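Local coordinates for haloacid dehalogenase domain protein hydrolase (Planctomyces limnophilus, PDB 4OVY) that is probably a hydrolase, perhaps a phosphatase, of the haloacid dehalogenase superfamily and binds a calcium ion, at residues V34-N43 with L150-S161; G225-G233 with Y244-L255. All blocks are in the same frame, centred on the assembly; numbering follows the deposited sequence.

Contact 1 of 2, residues V34-N43 with L150-S161. With CA (calcium ion), chain J.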
loop_
_atom_site.group_PDB
_atom_site.type_symbol
_atom_site.label_atom_id
_atom_site.label_comp_id
_atom_site.label_asym_id
_atom_site.label_seq_id
_atom_site.Cartn_x
_atom_site.Cartn_y
_atom_site.Cartn_z
ATOM N N VAL A 34 -14.524 -8.264 10.314
ATOM C CA VAL A 34 -13.772 -7.046 10.623
ATOM C C VAL A 34 -12.657 -6.790 9.615
ATOM O O VAL A 34 -12.520 -5.676 9.136
ATOM C CB VAL A 34 -13.162 -7.097 12.045
ATOM C CG1 VAL A 34 -12.130 -5.990 12.251
ATOM C CG2 VAL A 34 -14.264 -6.997 13.090
ATOM N N SER A 35 -11.878 -7.820 9.296
ATOM C CA SER A 35 -10.750 -7.688 8.359
ATOM C C SER A 35 -11.146 -7.191 6.958
ATOM O O SER A 35 -10.297 -6.683 6.228
ATOM C CB SER A 35 -10.001 -9.021 8.230
ATOM O OG SER A 35 -10.818 -10.003 7.613
ATOM N N GLU A 36 -12.417 -7.348 6.584
ATOM C CA GLU A 36 -12.900 -6.942 5.257
ATOM C C GLU A 36 -13.550 -5.549 5.233
ATOM O O GLU A 36 -13.930 -5.056 4.164
ATOM C CB GLU A 36 -13.894 -7.984 4.717
ATOM C CG GLU A 36 -13.260 -9.314 4.339
ATOM C CD GLU A 36 -14.287 -10.395 4.022
ATOM O OE1 GLU A 36 -15.311 -10.112 3.359
ATOM O OE2 GLU A 36 -14.072 -11.542 4.437
ATOM N N ARG A 37 -13.665 -4.910 6.395
ATOM C CA ARG A 37 -14.335 -3.611 6.504
ATOM C C ARG A 37 -13.440 -2.461 6.048
ATOM O O ARG A 37 -12.919 -1.693 6.857
ATOM C CB ARG A 37 -14.827 -3.388 7.931
ATOM C CG ARG A 37 -15.854 -4.425 8.358
ATOM C CD ARG A 37 -16.350 -4.178 9.770
ATOM N NE ARG A 37 -17.046 -5.356 10.260
ATOM C CZ ARG A 37 -17.387 -5.574 11.524
ATOM N NH1 ARG A 37 -17.126 -4.677 12.472
ATOM N NH2 ARG A 37 -17.998 -6.710 11.835
ATOM N N ILE A 38 -13.275 -2.362 4.736
ATOM C CA ILE A 38 -12.450 -1.339 4.103
ATOM C C ILE A 38 -13.376 -0.284 3.527
ATOM O O ILE A 38 -14.329 -0.615 2.802
ATOM C CB ILE A 38 -11.627 -1.933 2.934
ATOM C CG1 ILE A 38 -10.741 -3.092 3.404
ATOM C CG2 ILE A 38 -10.810 -0.853 2.231
ATOM C CD1 ILE A 38 -9.889 -2.768 4.605
ATOM N N VAL A 39 -13.096 0.976 3.846
ATOM C CA VAL A 39 -13.825 2.111 3.283
ATOM C C VAL A 39 -12.839 3.117 2.696
ATOM O O VAL A 39 -11.818 3.424 3.314
ATOM C CB VAL A 39 -14.761 2.786 4.318
ATOM C CG1 VAL A 39 -14.005 3.243 5.553
ATOM C CG2 VAL A 39 -15.502 3.956 3.692
ATOM N N THR A 40 -13.148 3.610 1.496
ATOM C CA THR A 40 -12.274 4.532 0.778
ATOM C C THR A 40 -12.943 5.886 0.563
ATOM O O THR A 40 -14.117 5.968 0.188
ATOM C CB THR A 40 -11.825 3.961 -0.583
ATOM O OG1 THR A 40 -12.969 3.577 -1.358
ATOM C CG2 THR A 40 -10.911 2.778 -0.390
ATOM N N PHE A 41 -12.173 6.941 0.805
ATOM C CA PHE A 41 -12.611 8.320 0.635
ATOM C C PHE A 41 -11.690 9.038 -0.340
ATOM O O PHE A 41 -10.470 8.955 -0.223
ATOM C CB PHE A 41 -12.517 9.080 1.963
ATOM C CG PHE A 41 -13.457 8.584 3.024
ATOM C CD1 PHE A 41 -13.117 7.503 3.825
ATOM C CD2 PHE A 41 -14.671 9.215 3.242
ATOM C CE1 PHE A 41 -13.985 7.047 4.805
ATOM C CE2 PHE A 41 -15.544 8.761 4.220
ATOM C CZ PHE A 41 -15.195 7.680 5.003
ATOM N N ASP A 42 -12.265 9.790 -1.270
ATOM C CA ASP A 42 -11.502 10.847 -1.919
ATOM C C ASP A 42 -11.176 11.911 -0.860
ATOM O O ASP A 42 -11.814 11.953 0.205
ATOM C CB ASP A 42 -12.303 11.454 -3.066
ATOM C CG ASP A 42 -11.448 12.253 -4.033
ATOM O OD1 ASP A 42 -10.206 12.274 -3.934
ATOM O OD2 ASP A 42 -12.040 12.871 -4.922
ATOM N N ASN A 43 -10.191 12.759 -1.144
ATOM C CA ASN A 43 -9.834 13.856 -0.243
ATOM C C ASN A 43 -10.420 15.194 -0.713
ATOM O O ASN A 43 -11.383 15.694 -0.132
ATOM C CB ASN A 43 -8.307 13.952 -0.089
ATOM C CG ASN A 43 -7.886 14.972 0.964
ATOM O OD1 ASN A 43 -8.566 15.162 1.977
ATOM N ND2 ASN A 43 -6.760 15.631 0.729
ATOM N N LEU A 150 -16.997 5.173 11.734
ATOM C CA LEU A 150 -16.583 3.967 11.020
ATOM C C LEU A 150 -15.451 3.239 11.748
ATOM O O LEU A 150 -15.481 2.016 11.892
ATOM C CB LEU A 150 -16.179 4.317 9.587
ATOM C CG LEU A 150 -17.343 4.808 8.716
ATOM C CD1 LEU A 150 -16.839 5.461 7.440
ATOM C CD2 LEU A 150 -18.310 3.674 8.396
ATOM N N ARG A 151 -14.462 3.983 12.223
ATOM C CA ARG A 151 -13.357 3.365 12.963
ATOM C C ARG A 151 -13.834 2.745 14.285
ATOM O O ARG A 151 -13.353 1.690 14.680
ATOM C CB ARG A 151 -12.207 4.352 13.162
ATOM C CG ARG A 151 -11.470 4.648 11.855
ATOM C CD ARG A 151 -10.154 5.377 12.085
ATOM N NE ARG A 151 -10.356 6.724 12.612
ATOM C CZ ARG A 151 -10.241 7.865 11.921
ATOM N NH1 ARG A 151 -10.460 9.011 12.540
ATOM N NH2 ARG A 151 -9.917 7.886 10.626
ATOM N N GLN A 152 -14.805 3.372 14.937
ATOM C CA GLN A 152 -15.425 2.790 16.139
ATOM C C GLN A 152 -16.083 1.441 15.855
ATOM O O GLN A 152 -16.166 0.599 16.741
ATOM C CB GLN A 152 -16.445 3.755 16.748
ATOM C CG GLN A 152 -15.813 4.947 17.460
ATOM C CD GLN A 152 -16.795 6.088 17.702
ATOM O OE1 GLN A 152 -18.015 5.920 17.592
ATOM N NE2 GLN A 152 -16.264 7.260 18.034
ATOM N N HIS A 153 -16.530 1.232 14.617
ATOM C CA HIS A 153 -17.118 -0.032 14.196
ATOM C C HIS A 153 -16.137 -0.919 13.428
ATOM O O HIS A 153 -16.547 -1.814 12.682
ATOM C CB HIS A 153 -18.390 0.243 13.391
ATOM C CG HIS A 153 -19.498 0.784 14.230
ATOM N ND1 HIS A 153 -19.552 2.101 14.630
ATOM C CD2 HIS A 153 -20.569 0.175 14.790
ATOM C CE1 HIS A 153 -20.624 2.285 15.382
ATOM N NE2 HIS A 153 -21.258 1.133 15.490
ATOM N N GLU A 154 -14.846 -0.664 13.648
ATOM C CA GLU A 154 -13.742 -1.500 13.171
ATOM C C GLU A 154 -13.562 -1.486 11.650
ATOM O O GLU A 154 -13.041 -2.438 11.087
ATOM C CB GLU A 154 -13.851 -2.930 13.730
ATOM C CG GLU A 154 -13.960 -2.970 15.259
ATOM C CD GLU A 154 -13.736 -4.360 15.842
ATOM O OE1 GLU A 154 -12.568 -4.804 15.914
ATOM O OE2 GLU A 154 -14.727 -5.010 16.247
ATOM N N PHE A 155 -13.962 -0.396 10.995
ATOM C CA PHE A 155 -13.582 -0.164 9.594
ATOM C C PHE A 155 -12.176 0.398 9.543
ATOM O O PHE A 155 -11.781 1.137 10.441
ATOM C CB PHE A 155 -14.482 0.869 8.911
ATOM C CG PHE A 155 -15.822 0.349 8.500
ATOM C CD1 PHE A 155 -16.789 0.056 9.446
ATOM C CD2 PHE A 155 -16.135 0.187 7.154
ATOM C CE1 PHE A 155 -18.031 -0.414 9.067
ATOM C CE2 PHE A 155 -17.381 -0.281 6.767
ATOM C CZ PHE A 155 -18.327 -0.587 7.724
ATOM N N LYS A 156 -11.436 0.063 8.489
ATOM C CA LYS A 156 -10.177 0.734 8.161
ATOM C C LYS A 156 -10.466 1.782 7.102
ATOM O O LYS A 156 -10.927 1.454 6.004
ATOM C CB LYS A 156 -9.131 -0.242 7.615
ATOM C CG LYS A 156 -8.607 -1.224 8.642
ATOM C CD LYS A 156 -7.604 -2.208 8.050
ATOM C CE LYS A 156 -6.180 -1.679 8.041
ATOM N NZ LYS A 156 -5.182 -2.796 8.089
ATOM N N THR A 157 -10.169 3.033 7.432
ATOM C CA THR A 157 -10.486 4.176 6.589
ATOM C C THR A 157 -9.264 4.536 5.750
ATOM O O THR A 157 -8.216 4.858 6.301
ATOM C CB THR A 157 -10.883 5.403 7.436
ATOM O OG1 THR A 157 -9.852 5.681 8.396
ATOM C CG2 THR A 157 -12.200 5.157 8.173
ATOM N N PHE A 158 -9.405 4.468 4.428
ATOM C CA PHE A 158 -8.340 4.839 3.496
ATOM C C PHE A 158 -8.704 6.108 2.716
ATOM O O PHE A 158 -9.876 6.350 2.391
ATOM C CB PHE A 158 -8.125 3.740 2.452
ATOM C CG PHE A 158 -7.386 2.537 2.948
ATOM C CD1 PHE A 158 -8.025 1.591 3.743
ATOM C CD2 PHE A 158 -6.068 2.306 2.560
ATOM C CE1 PHE A 158 -7.351 0.460 4.171
ATOM C CE2 PHE A 158 -5.396 1.180 2.989
ATOM C CZ PHE A 158 -6.036 0.256 3.795
ATOM N N ILE A 159 -7.689 6.896 2.384
ATOM C CA ILE A 159 -7.832 7.929 1.361
ATOM C C ILE A 159 -7.390 7.360 0.012
ATOM O O ILE A 159 -6.369 6.674 -0.076
ATOM C CB ILE A 159 -7.006 9.182 1.700
ATOM C CG1 ILE A 159 -7.673 9.947 2.843
ATOM C CG2 ILE A 159 -6.867 10.098 0.489
ATOM C CD1 ILE A 159 -6.789 11.022 3.434
ATOM N N VAL A 160 -8.172 7.657 -1.022
ATOM C CA VAL A 160 -7.864 7.290 -2.398
ATOM C C VAL A 160 -8.082 8.549 -3.247
ATOM O O VAL A 160 -9.198 8.854 -3.652
ATOM C CB VAL A 160 -8.721 6.109 -2.891
ATOM C CG1 VAL A 160 -8.308 5.683 -4.296
ATOM C CG2 VAL A 160 -8.590 4.921 -1.942
ATOM N N SER A 161 -6.994 9.277 -3.496
ATOM C CA SER A 161 -7.054 10.620 -4.080
ATOM C C SER A 161 -6.179 10.728 -5.323
ATOM O O SER A 161 -5.193 10.015 -5.462
ATOM C CB SER A 161 -6.611 11.652 -3.041
ATOM O OG SER A 161 -6.374 12.929 -3.613
HETATM CA CA CA J . -12.669 15.019 -5.495
HETATM O O HOH W 1 -10.935 -3.487 9.748
HETATM O O HOH W 2 -17.453 -4.816 15.217
HETATM O O HOH W 3 -8.510 14.210 -4.056
HETATM O O HOH W 4 -12.398 13.020 -7.462
HETATM O O HOH W 5 -12.162 16.546 -6.828
#
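Asp42 OD1, packed against Ser161 CA at 3.6 Å, is gripped from several directions: a salt bridge from Lys216, a hydrogen bond from a water, and a weak bond from Asn43 N. With CG anti to the backbone N (chi1 -163°), the carboxylate turns its other oxygen, OD2, to the calcium ion at 2.3 Å. Asp44 and Asn234 complete the protein's share of that site. This aspartate at a strand end fits the first position of the haloacid dehalogenase DxDx(T/V) motif.

Behind it, strands 38-41 and 156-161 pair in parallel, crossing at -34°. The pairing opens with Lys156 N on Arg37 O (2.8 Å). Val39 CG1 sits between its own backbone N and carbonyl carbon, which brings it alongside Thr157 CG2 at 3.7 Å. Leu150 CD1 meets the edge of the Phe41 ring at CZ (3.7 Å). On the other face Thr40 CG2 presses on Val160 CG2 at 3.5 Å.

At the opposite end Arg37 CB lies over one face of the Phe155 ring and Leu150 CD2 over the other, holding the ring flat between them. Arg37 NH1 donates in its guanidinium plane to His153 O (2.9 Å), just before the Schellman motif's Glu154, while NE bonds Val32 O.

Helix 141-152 packs on Phe41 and Thr157, while helix 11-24 touches Leu150 and Phe155; strand 230-233 flanks strand 38-41 on its other edge, and Lys156 reaches Glu181 of the second subunit.

Contact 2 of 2, residues G225-G233 with Y244-L255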
loop_
_atom_site.group_PDB
_atom_site.type_symbol
_atom_site.label_atom_id
_atom_site.label_comp_id
_atom_site.label_asym_id
_atom_site.label_seq_id
_atom_site.Cartn_x
_atom_site.Cartn_y
_atom_site.Cartn_z
ATOM N N GLY A 225 -5.480 -4.650 -1.872
ATOM C CA GLY A 225 -5.703 -6.049 -2.201
ATOM C C GLY A 225 -7.109 -6.534 -1.915
ATOM O O GLY A 225 -7.339 -7.738 -1.825
ATOM N N ARG A 226 -8.044 -5.599 -1.773
ATOM C CA ARG A 226 -9.427 -5.912 -1.399
ATOM C C ARG A 226 -10.368 -4.948 -2.114
ATOM O O ARG A 226 -10.021 -3.807 -2.341
ATOM C CB ARG A 226 -9.642 -5.728 0.120
ATOM C CG ARG A 226 -8.830 -6.613 1.068
ATOM C CD ARG A 226 -9.075 -6.191 2.526
ATOM N NE ARG A 226 -8.432 -7.023 3.560
ATOM C CZ ARG A 226 -8.838 -8.241 3.920
ATOM N NH1 ARG A 226 -8.198 -8.899 4.887
ATOM N NH2 ARG A 226 -9.876 -8.819 3.318
ATOM N N ARG A 227 -11.576 -5.398 -2.430
ATOM C CA ARG A 227 -12.634 -4.491 -2.854
ATOM C C ARG A 227 -13.222 -3.849 -1.596
ATOM O O ARG A 227 -13.665 -4.570 -0.698
ATOM C CB ARG A 227 -13.722 -5.247 -3.610
ATOM C CG ARG A 227 -14.770 -4.348 -4.251
ATOM C CD ARG A 227 -15.991 -5.138 -4.703
ATOM N NE ARG A 227 -15.636 -6.273 -5.551
ATOM C CZ ARG A 227 -15.579 -6.268 -6.886
ATOM N NH1 ARG A 227 -15.245 -7.381 -7.521
ATOM N NH2 ARG A 227 -15.857 -5.178 -7.601
ATOM N N PRO A 228 -13.226 -2.506 -1.515
ATOM C CA PRO A 228 -13.856 -1.872 -0.345
ATOM C C PRO A 228 -15.354 -2.168 -0.268
ATOM O O PRO A 228 -15.986 -2.425 -1.291
ATOM C CB PRO A 228 -13.610 -0.371 -0.570
ATOM C CG PRO A 228 -12.426 -0.316 -1.499
ATOM C CD PRO A 228 -12.575 -1.515 -2.389
ATOM N N VAL A 229 -15.911 -2.130 0.938
ATOM C CA VAL A 229 -17.354 -2.312 1.111
ATOM C C VAL A 229 -18.115 -0.983 1.146
ATOM O O VAL A 229 -19.348 -0.967 1.127
ATOM C CB VAL A 229 -17.675 -3.155 2.364
ATOM C CG1 VAL A 229 -16.954 -4.497 2.285
ATOM C CG2 VAL A 229 -17.312 -2.403 3.634
HETATM N N MSE A 230 -17.378 0.125 1.184
HETATM C CA MSE A 230 -17.976 1.457 1.133
HETATM C C MSE A 230 -17.004 2.430 0.526
HETATM O O MSE A 230 -15.794 2.252 0.637
HETATM C CB MSE A 230 -18.330 1.852 2.563
HETATM C CG MSE A 230 -19.061 3.172 2.681
HETATM SE SE MSE A 230 -19.518 3.399 4.592
HETATM C CE MSE A 230 -19.906 5.328 4.564
ATOM N N ALA A 231 -17.531 3.449 -0.147
ATOM C CA ALA A 231 -16.706 4.503 -0.723
ATOM C C ALA A 231 -17.471 5.808 -0.754
ATOM O O ALA A 231 -18.685 5.822 -0.955
ATOM C CB ALA A 231 -16.242 4.131 -2.121
ATOM N N VAL A 232 -16.746 6.900 -0.546
ATOM C CA VAL A 232 -17.305 8.232 -0.616
ATOM C C VAL A 232 -16.436 9.105 -1.518
ATOM O O VAL A 232 -15.214 9.168 -1.359
ATOM C CB VAL A 232 -17.426 8.894 0.772
ATOM C CG1 VAL A 232 -18.200 10.200 0.661
ATOM C CG2 VAL A 232 -18.086 7.940 1.767
ATOM N N GLY A 233 -17.085 9.770 -2.466
ATOM C CA GLY A 233 -16.415 10.682 -3.382
ATOM C C GLY A 233 -17.263 11.919 -3.578
ATOM O O GLY A 233 -18.242 12.125 -2.846
ATOM N N TYR A 244 -16.867 0.286 -8.733
ATOM C CA TYR A 244 -16.114 -0.883 -8.304
ATOM C C TYR A 244 -16.661 -1.422 -6.984
ATOM O O TYR A 244 -16.759 -2.634 -6.790
ATOM C CB TYR A 244 -14.628 -0.498 -8.182
ATOM C CG TYR A 244 -13.698 -1.584 -7.692
ATOM C CD1 TYR A 244 -13.662 -2.836 -8.299
ATOM C CD2 TYR A 244 -12.819 -1.344 -6.639
ATOM C CE1 TYR A 244 -12.801 -3.827 -7.850
ATOM C CE2 TYR A 244 -11.954 -2.325 -6.186
ATOM C CZ TYR A 244 -11.940 -3.561 -6.795
ATOM O OH TYR A 244 -11.072 -4.530 -6.343
ATOM N N VAL A 245 -17.038 -0.508 -6.099
ATOM C CA VAL A 245 -17.568 -0.855 -4.777
ATOM C C VAL A 245 -19.043 -1.291 -4.797
ATOM O O VAL A 245 -19.422 -2.226 -4.079
ATOM C CB VAL A 245 -17.374 0.333 -3.803
ATOM C CG1 VAL A 245 -18.164 0.141 -2.512
ATOM C CG2 VAL A 245 -15.889 0.511 -3.505
ATOM N N THR A 246 -19.868 -0.639 -5.616
ATOM C CA THR A 246 -21.324 -0.826 -5.537
ATOM C C THR A 246 -21.951 -1.736 -6.594
ATOM O O THR A 246 -23.019 -2.285 -6.354
ATOM C CB THR A 246 -22.074 0.518 -5.630
ATOM O OG1 THR A 246 -21.887 1.085 -6.932
ATOM C CG2 THR A 246 -21.598 1.497 -4.560
ATOM N N SER A 247 -21.319 -1.868 -7.758
ATOM C CA SER A 247 -21.970 -2.482 -8.929
ATOM C C SER A 247 -21.711 -3.976 -9.057
ATOM O O SER A 247 -20.940 -4.548 -8.288
ATOM C CB SER A 247 -21.541 -1.765 -10.215
ATOM O OG SER A 247 -22.008 -0.425 -10.210
ATOM N N GLY A 248 -22.382 -4.606 -10.020
ATOM C CA GLY A 248 -22.230 -6.044 -10.268
ATOM C C GLY A 248 -22.623 -6.838 -9.035
ATOM O O GLY A 248 -23.580 -6.471 -8.347
ATOM N N PRO A 249 -21.880 -7.916 -8.728
ATOM C CA PRO A 249 -22.210 -8.752 -7.566
ATOM C C PRO A 249 -21.819 -8.168 -6.199
ATOM O O PRO A 249 -22.280 -8.666 -5.171
ATOM C CB PRO A 249 -21.428 -10.043 -7.834
ATOM C CG PRO A 249 -20.258 -9.611 -8.645
ATOM C CD PRO A 249 -20.693 -8.417 -9.450
ATOM N N ALA A 250 -20.929 -7.180 -6.207
ATOM C CA ALA A 250 -20.620 -6.435 -5.006
ATOM C C ALA A 250 -21.882 -5.675 -4.646
ATOM O O ALA A 250 -22.658 -5.298 -5.526
ATOM C CB ALA A 250 -19.463 -5.480 -5.254
ATOM N N ASN A 251 -22.115 -5.483 -3.357
ATOM C CA ASN A 251 -23.283 -4.732 -2.940
ATOM C C ASN A 251 -22.918 -3.679 -1.913
ATOM O O ASN A 251 -23.655 -3.467 -0.952
ATOM C CB ASN A 251 -24.364 -5.671 -2.392
ATOM C CG ASN A 251 -25.262 -6.224 -3.484
ATOM O OD1 ASN A 251 -25.926 -7.247 -3.303
ATOM N ND2 ASN A 251 -25.287 -5.548 -4.629
ATOM N N GLY A 252 -21.794 -2.999 -2.128
ATOM C CA GLY A 252 -21.333 -2.022 -1.155
ATOM C C GLY A 252 -22.090 -0.708 -1.257
ATOM O O GLY A 252 -22.960 -0.536 -2.125
ATOM N N LEU A 253 -21.749 0.224 -0.368
ATOM C CA LEU A 253 -22.424 1.514 -0.277
ATOM C C LEU A 253 -21.546 2.617 -0.864
ATOM O O LEU A 253 -20.371 2.741 -0.516
ATOM C CB LEU A 253 -22.760 1.838 1.185
ATOM C CG LEU A 253 -23.460 3.174 1.457
ATOM C CD1 LEU A 253 -24.837 3.208 0.803
ATOM C CD2 LEU A 253 -23.580 3.436 2.952
ATOM N N GLY A 254 -22.119 3.404 -1.766
ATOM C CA GLY A 254 -21.427 4.561 -2.332
ATOM C C GLY A 254 -22.172 5.851 -2.040
ATOM O O GLY A 254 -23.405 5.922 -2.182
ATOM N N LEU A 255 -21.430 6.871 -1.622
ATOM C CA LEU A 255 -22.003 8.191 -1.411
ATOM C C LEU A 255 -21.244 9.264 -2.166
ATOM O O LEU A 255 -20.043 9.136 -2.425
ATOM C CB LEU A 255 -22.049 8.538 0.080
ATOM C CG LEU A 255 -22.931 7.585 0.904
ATOM C CD1 LEU A 255 -22.063 6.724 1.803
ATOM C CD2 LEU A 255 -23.947 8.348 1.741
HETATM O O HOH W 6 -18.214 -3.759 -2.232
#
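Arg227 NH2 donates to Tyr244 O at 2.8 Å. The bond is nearly straight (163° at the hydrogen), lies in the guanidinium plane, and meets the carbonyl in its own plane on a lone pair. Nearer its root the same side chain runs over the tyrosine ring: CG stands 4.0 Å from the ring centroid in a CH-pi contact, while the guanidinium, tilted 43° to the ring, brings a face toward CE1. Two torsions achieve this, CG anti to the backbone N and a bend at chi3 (-53°) that folds the guanidinium back toward the helix end. An alanine here would lose both the donor and the aliphatic cover, and would probably leave Tyr244 O without this mate and one face of the ring without its cover.

Next to it, Pro228 CD touches Tyr244 CE2 at 3.9 Å, and its CB meets Val245 CG2. Val245 CG2 also reaches Ala231 CB (3.9 Å), wedging the last helical turn beneath the strand. A water donates to both Pro228 O and Val245 O, the latter also accepting Gly252 N.

These groups are positioned by parallel pairing of strands 230-233 and 253-255, begun by Leu253 N on Val229 O (3.1 Å) and continued by Ala231 N on Leu253 O. Gly252 suits its place, since a CB there would clash with Val229 O. On the other face the selenomethionine Met230, extended beyond CG, lays CE on Leu255 CD1 at 3.8 Å, where helix 11-24 packs.

Chemically, an apolar seam closes this beta-alpha-beta unit, and a cation bonded to a carbonyl at the helix C-terminal end may favourably offset the helix dipole.

Contact 1 closes before contact 2 opens along the chain, and their centres lie 11 Å apart on the same side of the chain's centre. Both belong to one mixed sheet in which strands 38-41 and 230-233 are parallel neighbours, joined by probable backbone hydrogen bonds, among them Ile38 O to Val229 N and Thr40 O to Val232 N. The parallel order is thus 156-161, 38-41, 230-233, 253-260, the Rossmann-like core expected of the superfamily. Strands 38-41 and 230-233 lead into the calcium site, which draws Asp42 and Asp44 from beyond the end of the first and Asn234 from just beyond the second. Both contacts also touch the second subunit.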